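Side-chain contacts in putative uncharacterized protein (Thermotoga maritima, PDB 3CNL), which binds GTP and probably hydrolyses it as a circularly permuted GTPase needed for a late step of 50S ribosomal subunit assembly: residues A[29-34]-A[62-67]; A[48-53]-A[94-99]; A[163-168]-A[172-177]. All coordinates share one frame; numbering follows the deposited sequence.

Contact 1 of 3, residues A[29-34]-A[62-67]; sequences RDARAP and KTTKKW
A31 O and T64 OG1 are joined across the contact by one water, which donates to A31 O at 2.8 Å and lies 2.9 Å from T64 OG1. The contact sets the loop that follows strand 24-30 in the circularly permuted GTPase domain against helix 61-73. A31 CB also lies 4.0 Å from T64 OG1. The larger apolar part is P34 on W67. P34 CG sits over one face of the indole, 3.4 Å from the centroid of its five-membered ring and 6° off the normal, a CH-pi contact. P34 CD lies over the same ring, 3.5 Å from W67 NE1. W67 CG stands anti to its carbonyl carbon (chi1 -80°), which turns the indole to the proline. W67 NE1 gives its hydrogen to E246 O. Were W67 an alanine, the P34 ring would probably lose its flat partner and E246 O this donor. On the loop side, D30 and A33 bound a type I turn. D30 OD1 accepts from R32 N with its anti lone pair, an Asx turn, and from R32 NE. The R32 guanidinium grips the carboxylate side-on, and R32 NH2 closes a salt bridge with D30 OD2 at 2.8 Å.

Contact 2 of 3, residues A[48-53]-A[94-99]; sequences ETIILL and LSFDRL
In the sheet of the GTPase core, strand 48-54 is covered here by the end of helix 87-94 and the loop that leads on to strand 101-106. I50 points from the strand toward that loop and is the centre of the contact. Its CG1 branch is anti to the carbonyl carbon (chi1 -52°) and runs on extended, which carries CD1 out to touch both L94 and F96. I50 CD1 lies 3.9 Å from L94 CD2. The two side chains cross at about a right angle, and I50 CG2 is a second, looser neighbour of the same leucine methyl. I50 CD1 also lies 3.9 Å from L94 O, a carbonyl that accepts a hydrogen bond from R77. The chain leaves the helix at S95 with positive phi, and F96 follows. L94 CB sits over one face of the F96 ring, 3.9 Å above its plane and offset toward the rim. L94 and F96 are thus packed on each other as well as on the strand. L94 reaches I79 of the neighbouring strand 78-80, and F96 reaches V26 of strand 24-30. At the outer end of its side chain, the methyl I50 CD1 meets ring carbon F96 CE1 at 3.8 Å.

Contact 3 of 3, residues A[163-168]-A[172-177]; sequences DLAAKL and GSLPVE
The backbone oxygen L168 O, near the end of helix 162-170, accepts from L174 N at 3.1 Å and, by a weak bond, from S173 N at 2.9 Å. The N-H of L174 points fairly straight at the oxygen (157°). The S173 bond is more bent, at 130°. Side chains close up beside these bonds. L168 CB and L174 CB lie 3.9 Å apart. L174 CG is anti to its backbone N (chi1 -174°), and the branch beyond it brings CD2 back along the helix to A165. There L174 CD2 rests 3.9 Å from A165 CB and 3.8 Å from A165 O. S173 packs on L168, its OG 3.8 Å from L168 CD2. That hydroxyl is bonded to P108 O, so the serine ties the helix end to the loop that holds the nucleotide. Within the helix, one turn apart, K167 NZ makes a salt bridge to the syn lone pair of D163 OD2 at 2.7 Å. D163 OD1 has a second charge partner in R187 of helix 182-196. G172, with positive phi, takes the C-prime place. The pattern is that of a Schellman motif, which ends the helix and turns the chain toward helix 182-196.

In the fold
Contacts 1 and 2 share the central sheet, with centres about 18 Å apart. Their strands 24-30 and 48-54 are parallel neighbours, joined by a probable hydrogen bond from R29 N to L52 O at 3.0 Å. L53 of contact 2 packs on both A31 and W67 of contact 1. Contact 3, on helix 162-170, has its centre about 17 Å from that of contact 1 and about 28 Å from that of contact 2. Contacts 2 and 3 are on opposite sides of the chain's centre. The GTP analogue GNP lies nearer to contacts 1 and 3. The S173 side chain is about 7 Å from GNP. The A31 side chain is about 9 Å from GNP, and the L94 side chain about 13 Å.

Contact 1 of 3, residues A[29-34]-A[62-67]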
# COMPACT_ATOMS: atom_id res chain seq x y z
N ARG A 29 -2.30 3.86 2.94
CA ARG A 29 -2.78 3.09 1.80
C ARG A 29 -1.88 3.38 0.62
O ARG A 29 -1.16 4.38 0.63
CB ARG A 29 -4.20 3.52 1.45
CG ARG A 29 -5.24 3.40 2.61
CD ARG A 29 -6.63 3.47 2.04
NE ARG A 29 -7.62 3.58 3.09
CZ ARG A 29 -8.94 3.60 2.91
NH1 ARG A 29 -9.45 3.49 1.68
NH2 ARG A 29 -9.74 3.71 3.96
N ASP A 30 -1.91 2.52 -0.39
CA ASP A 30 -1.23 2.75 -1.66
C ASP A 30 -2.26 3.46 -2.54
O ASP A 30 -3.39 3.00 -2.67
CB ASP A 30 -0.76 1.40 -2.27
CG ASP A 30 0.17 1.57 -3.47
OD1 ASP A 30 -0.17 2.34 -4.38
OD2 ASP A 30 1.24 0.91 -3.54
N ALA A 31 -1.90 4.62 -3.10
CA ALA A 31 -2.79 5.39 -3.99
C ALA A 31 -3.16 4.64 -5.26
O ALA A 31 -4.16 4.96 -5.92
CB ALA A 31 -2.11 6.73 -4.37
N ARG A 32 -2.37 3.65 -5.63
CA ARG A 32 -2.67 2.87 -6.85
C ARG A 32 -3.82 1.88 -6.64
O ARG A 32 -4.47 1.39 -7.60
CB ARG A 32 -1.42 2.14 -7.32
CG ARG A 32 -0.27 3.06 -7.68
CD ARG A 32 1.04 2.30 -7.96
NE ARG A 32 1.51 1.57 -6.76
CZ ARG A 32 2.48 0.66 -6.78
NH1 ARG A 32 3.08 0.35 -7.93
NH2 ARG A 32 2.87 0.03 -5.65
N ALA A 33 -4.08 1.56 -5.37
CA ALA A 33 -5.14 0.61 -5.03
C ALA A 33 -5.75 0.99 -3.68
O ALA A 33 -5.52 0.30 -2.71
CB ALA A 33 -4.54 -0.84 -4.96
N PRO A 34 -6.49 2.12 -3.61
CA PRO A 34 -7.03 2.56 -2.31
C PRO A 34 -8.05 1.68 -1.62
O PRO A 34 -8.12 1.73 -0.38
CB PRO A 34 -7.61 3.96 -2.61
CG PRO A 34 -6.89 4.37 -3.84
CD PRO A 34 -6.75 3.11 -4.66
N LYS A 62 -4.06 11.21 -12.66
CA LYS A 62 -5.48 11.38 -12.93
C LYS A 62 -6.37 10.53 -12.01
O LYS A 62 -7.36 11.00 -11.46
CB LYS A 62 -5.74 11.06 -14.39
CG LYS A 62 -7.11 11.46 -14.92
CD LYS A 62 -7.32 10.93 -16.33
CE LYS A 62 -7.33 9.39 -16.39
NZ LYS A 62 -6.01 8.71 -16.10
N THR A 63 -6.00 9.26 -11.85
CA THR A 63 -6.74 8.32 -11.01
C THR A 63 -6.62 8.71 -9.52
O THR A 63 -7.60 8.62 -8.77
CB THR A 63 -6.20 6.89 -11.24
OG1 THR A 63 -6.13 6.62 -12.65
CG2 THR A 63 -7.09 5.85 -10.57
N THR A 64 -5.44 9.15 -9.09
CA THR A 64 -5.24 9.62 -7.71
C THR A 64 -6.17 10.79 -7.39
O THR A 64 -6.82 10.78 -6.35
CB THR A 64 -3.80 10.02 -7.41
OG1 THR A 64 -2.93 8.89 -7.60
CG2 THR A 64 -3.66 10.51 -5.94
N LYS A 65 -6.23 11.79 -8.27
CA LYS A 65 -7.16 12.90 -8.04
C LYS A 65 -8.60 12.41 -7.88
O LYS A 65 -9.32 12.88 -7.00
CB LYS A 65 -7.06 13.97 -9.12
CG LYS A 65 -7.85 15.24 -8.76
CD LYS A 65 -7.30 15.88 -7.48
CE LYS A 65 -8.42 16.19 -6.51
NZ LYS A 65 -8.17 17.47 -5.78
N LYS A 66 -9.03 11.47 -8.71
CA LYS A 66 -10.39 10.92 -8.58
C LYS A 66 -10.61 10.22 -7.25
O LYS A 66 -11.72 10.23 -6.70
CB LYS A 66 -10.71 9.95 -9.72
CG LYS A 66 -11.08 10.61 -11.06
CD LYS A 66 -12.53 11.13 -11.06
CE LYS A 66 -13.02 11.59 -12.47
NZ LYS A 66 -14.30 12.38 -12.37
N TRP A 67 -9.56 9.58 -6.73
CA TRP A 67 -9.65 8.97 -5.41
C TRP A 67 -9.81 10.03 -4.32
O TRP A 67 -10.63 9.87 -3.42
CB TRP A 67 -8.46 8.02 -5.14
CG TRP A 67 -8.65 6.69 -5.79
CD1 TRP A 67 -7.93 6.18 -6.82
CD2 TRP A 67 -9.65 5.71 -5.46
NE1 TRP A 67 -8.40 4.92 -7.15
CE2 TRP A 67 -9.45 4.61 -6.33
CE3 TRP A 67 -10.67 5.64 -4.50
CZ2 TRP A 67 -10.26 3.47 -6.28
CZ3 TRP A 67 -11.46 4.51 -4.44
CH2 TRP A 67 -11.25 3.43 -5.34
O HOH W 1 -4.22 6.42 -8.27

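Contact 2 of 3, residues A[48-53]-A[94-99]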
# COMPACT_ATOMS: atom_id res chain seq x y z
N GLU A 48 -9.78 9.65 15.55
CA GLU A 48 -9.66 10.56 14.43
C GLU A 48 -8.80 9.88 13.37
O GLU A 48 -7.62 9.61 13.59
CB GLU A 48 -9.04 11.90 14.87
CG GLU A 48 -8.86 12.93 13.76
CD GLU A 48 -10.17 13.41 13.16
OE1 GLU A 48 -11.19 13.35 13.86
OE2 GLU A 48 -10.17 13.83 11.98
N THR A 49 -9.40 9.59 12.22
CA THR A 49 -8.72 8.82 11.17
C THR A 49 -8.38 9.71 9.98
O THR A 49 -9.22 10.46 9.49
CB THR A 49 -9.57 7.62 10.71
OG1 THR A 49 -9.81 6.75 11.83
CG2 THR A 49 -8.88 6.83 9.58
N ILE A 50 -7.13 9.62 9.54
CA ILE A 50 -6.66 10.28 8.32
C ILE A 50 -6.33 9.18 7.29
O ILE A 50 -5.54 8.28 7.57
CB ILE A 50 -5.40 11.12 8.60
CG1 ILE A 50 -5.66 12.08 9.78
CG2 ILE A 50 -4.93 11.88 7.34
CD1 ILE A 50 -4.44 12.87 10.19
N ILE A 51 -6.94 9.25 6.11
CA ILE A 51 -6.57 8.34 5.01
C ILE A 51 -5.43 8.97 4.24
O ILE A 51 -5.58 10.05 3.69
CB ILE A 51 -7.76 8.05 4.08
CG1 ILE A 51 -8.86 7.31 4.84
CG2 ILE A 51 -7.29 7.26 2.80
CD1 ILE A 51 -10.22 7.27 4.15
N LEU A 52 -4.28 8.30 4.24
CA LEU A 52 -3.12 8.79 3.54
C LEU A 52 -2.92 7.94 2.28
O LEU A 52 -2.76 6.72 2.36
CB LEU A 52 -1.91 8.73 4.48
CG LEU A 52 -0.55 9.30 4.10
CD1 LEU A 52 0.31 9.44 5.35
CD2 LEU A 52 0.17 8.40 3.13
N LEU A 53 -2.96 8.59 1.12
CA LEU A 53 -2.78 7.87 -0.14
C LEU A 53 -1.33 7.99 -0.52
O LEU A 53 -0.91 9.02 -1.05
CB LEU A 53 -3.69 8.44 -1.23
CG LEU A 53 -5.18 8.33 -0.94
CD1 LEU A 53 -5.97 8.85 -2.13
CD2 LEU A 53 -5.62 6.89 -0.53
N LEU A 94 -0.93 16.79 7.25
CA LEU A 94 -1.53 16.02 8.35
C LEU A 94 -2.25 16.93 9.35
O LEU A 94 -3.34 16.58 9.84
CB LEU A 94 -0.47 15.17 9.07
CG LEU A 94 0.09 13.95 8.35
CD1 LEU A 94 1.43 13.51 8.98
CD2 LEU A 94 -0.96 12.81 8.33
N SER A 95 -1.65 18.09 9.61
CA SER A 95 -2.15 19.09 10.58
C SER A 95 -2.81 18.48 11.82
O SER A 95 -4.01 18.59 12.02
CB SER A 95 -3.04 20.14 9.89
OG SER A 95 -2.21 21.16 9.32
N PHE A 96 -1.98 17.81 12.62
CA PHE A 96 -2.41 17.14 13.83
C PHE A 96 -2.86 18.14 14.90
O PHE A 96 -2.22 19.17 15.09
CB PHE A 96 -1.27 16.32 14.42
CG PHE A 96 -0.92 15.08 13.61
CD1 PHE A 96 -1.88 14.11 13.32
CD2 PHE A 96 0.40 14.85 13.24
CE1 PHE A 96 -1.55 12.96 12.60
CE2 PHE A 96 0.74 13.70 12.53
CZ PHE A 96 -0.23 12.76 12.21
N ASP A 97 -3.92 17.78 15.61
CA ASP A 97 -4.42 18.52 16.75
C ASP A 97 -3.39 18.49 17.86
O ASP A 97 -2.59 17.56 17.91
CB ASP A 97 -5.73 17.89 17.24
CG ASP A 97 -6.28 18.56 18.46
OD1 ASP A 97 -6.78 19.69 18.32
OD2 ASP A 97 -6.21 17.97 19.56
N ARG A 98 -3.41 19.49 18.74
CA ARG A 98 -2.46 19.59 19.87
C ARG A 98 -2.47 18.37 20.78
O ARG A 98 -1.44 17.97 21.32
CB ARG A 98 -2.70 20.87 20.72
CG ARG A 98 -4.10 20.98 21.32
CD ARG A 98 -4.25 22.09 22.39
NE ARG A 98 -5.61 22.07 22.95
CZ ARG A 98 -6.09 22.93 23.85
NH1 ARG A 98 -7.34 22.81 24.27
NH2 ARG A 98 -5.33 23.91 24.32
N LEU A 99 -3.63 17.76 20.95
CA LEU A 99 -3.74 16.60 21.83
C LEU A 99 -3.49 15.26 21.15
O LEU A 99 -3.67 14.22 21.78
CB LEU A 99 -5.14 16.57 22.48
CG LEU A 99 -5.51 17.75 23.35
CD1 LEU A 99 -6.74 17.34 24.14
CD2 LEU A 99 -4.32 18.13 24.29

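Contact 3 of 3, residues A[163-168]-A[172-177]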
# COMPACT_ATOMS: atom_id res chain seq x y z
N ASP A 163 -9.76 -10.91 -7.08
CA ASP A 163 -9.44 -9.54 -7.42
C ASP A 163 -8.65 -8.83 -6.29
O ASP A 163 -7.67 -8.13 -6.54
CB ASP A 163 -10.72 -8.78 -7.75
CG ASP A 163 -10.46 -7.38 -8.21
OD1 ASP A 163 -9.92 -7.20 -9.32
OD2 ASP A 163 -10.79 -6.45 -7.47
N LEU A 164 -9.07 -9.04 -5.04
CA LEU A 164 -8.36 -8.45 -3.89
C LEU A 164 -6.93 -9.00 -3.76
O LEU A 164 -5.98 -8.23 -3.58
CB LEU A 164 -9.16 -8.64 -2.59
CG LEU A 164 -8.48 -8.13 -1.31
CD1 LEU A 164 -8.26 -6.63 -1.35
CD2 LEU A 164 -9.24 -8.57 -0.03
N ALA A 165 -6.76 -10.31 -3.90
CA ALA A 165 -5.42 -10.91 -3.88
C ALA A 165 -4.54 -10.35 -5.02
O ALA A 165 -3.38 -10.01 -4.80
CB ALA A 165 -5.51 -12.44 -3.97
N ALA A 166 -5.11 -10.24 -6.22
CA ALA A 166 -4.39 -9.76 -7.38
C ALA A 166 -3.88 -8.32 -7.14
O ALA A 166 -2.73 -8.03 -7.40
CB ALA A 166 -5.29 -9.81 -8.60
N LYS A 167 -4.74 -7.47 -6.60
CA LYS A 167 -4.41 -6.06 -6.33
C LYS A 167 -3.36 -5.89 -5.21
O LYS A 167 -2.42 -5.08 -5.32
CB LYS A 167 -5.69 -5.27 -6.04
CG LYS A 167 -6.45 -4.90 -7.30
CD LYS A 167 -7.91 -4.62 -7.03
CE LYS A 167 -8.57 -4.09 -8.31
NZ LYS A 167 -10.05 -3.98 -8.15
N LEU A 168 -3.52 -6.67 -4.15
CA LEU A 168 -2.49 -6.74 -3.10
C LEU A 168 -1.16 -7.29 -3.60
O LEU A 168 -0.10 -6.88 -3.12
CB LEU A 168 -2.98 -7.53 -1.89
CG LEU A 168 -4.14 -6.95 -1.08
CD1 LEU A 168 -4.59 -7.96 -0.05
CD2 LEU A 168 -3.68 -5.64 -0.40
N GLY A 172 2.64 -5.15 -3.89
CA GLY A 172 3.69 -5.83 -3.09
C GLY A 172 3.32 -6.14 -1.65
O GLY A 172 4.18 -6.48 -0.83
N SER A 173 2.04 -6.03 -1.35
CA SER A 173 1.53 -6.31 -0.02
C SER A 173 1.38 -7.82 0.23
O SER A 173 1.56 -8.32 1.37
CB SER A 173 0.20 -5.59 0.16
OG SER A 173 -0.33 -5.84 1.44
N LEU A 174 1.05 -8.56 -0.82
CA LEU A 174 0.92 -10.00 -0.71
C LEU A 174 2.00 -10.68 -1.55
O LEU A 174 2.05 -10.48 -2.75
CB LEU A 174 -0.51 -10.42 -1.11
CG LEU A 174 -1.01 -11.87 -0.98
CD1 LEU A 174 -1.12 -12.32 0.50
CD2 LEU A 174 -2.35 -12.00 -1.68
N PRO A 175 2.87 -11.49 -0.91
CA PRO A 175 3.94 -12.23 -1.63
C PRO A 175 3.46 -13.30 -2.61
O PRO A 175 2.48 -13.96 -2.35
CB PRO A 175 4.75 -12.88 -0.48
CG PRO A 175 4.37 -12.10 0.76
CD PRO A 175 2.93 -11.73 0.54
N VAL A 176 4.19 -13.46 -3.72
CA VAL A 176 3.95 -14.50 -4.73
C VAL A 176 3.86 -15.89 -4.11
O VAL A 176 3.05 -16.72 -4.52
CB VAL A 176 5.03 -14.44 -5.84
CG1 VAL A 176 5.11 -15.74 -6.62
CG2 VAL A 176 4.75 -13.28 -6.77
N GLU A 177 4.70 -16.12 -3.10
CA GLU A 177 4.77 -17.37 -2.35
C GLU A 177 3.45 -17.76 -1.71
O GLU A 177 3.18 -18.94 -1.53
CB GLU A 177 5.83 -17.27 -1.26
CG GLU A 177 7.25 -17.03 -1.78
CD GLU A 177 7.56 -15.57 -2.11
OE1 GLU A 177 6.68 -14.87 -2.65
OE2 GLU A 177 8.70 -15.13 -1.84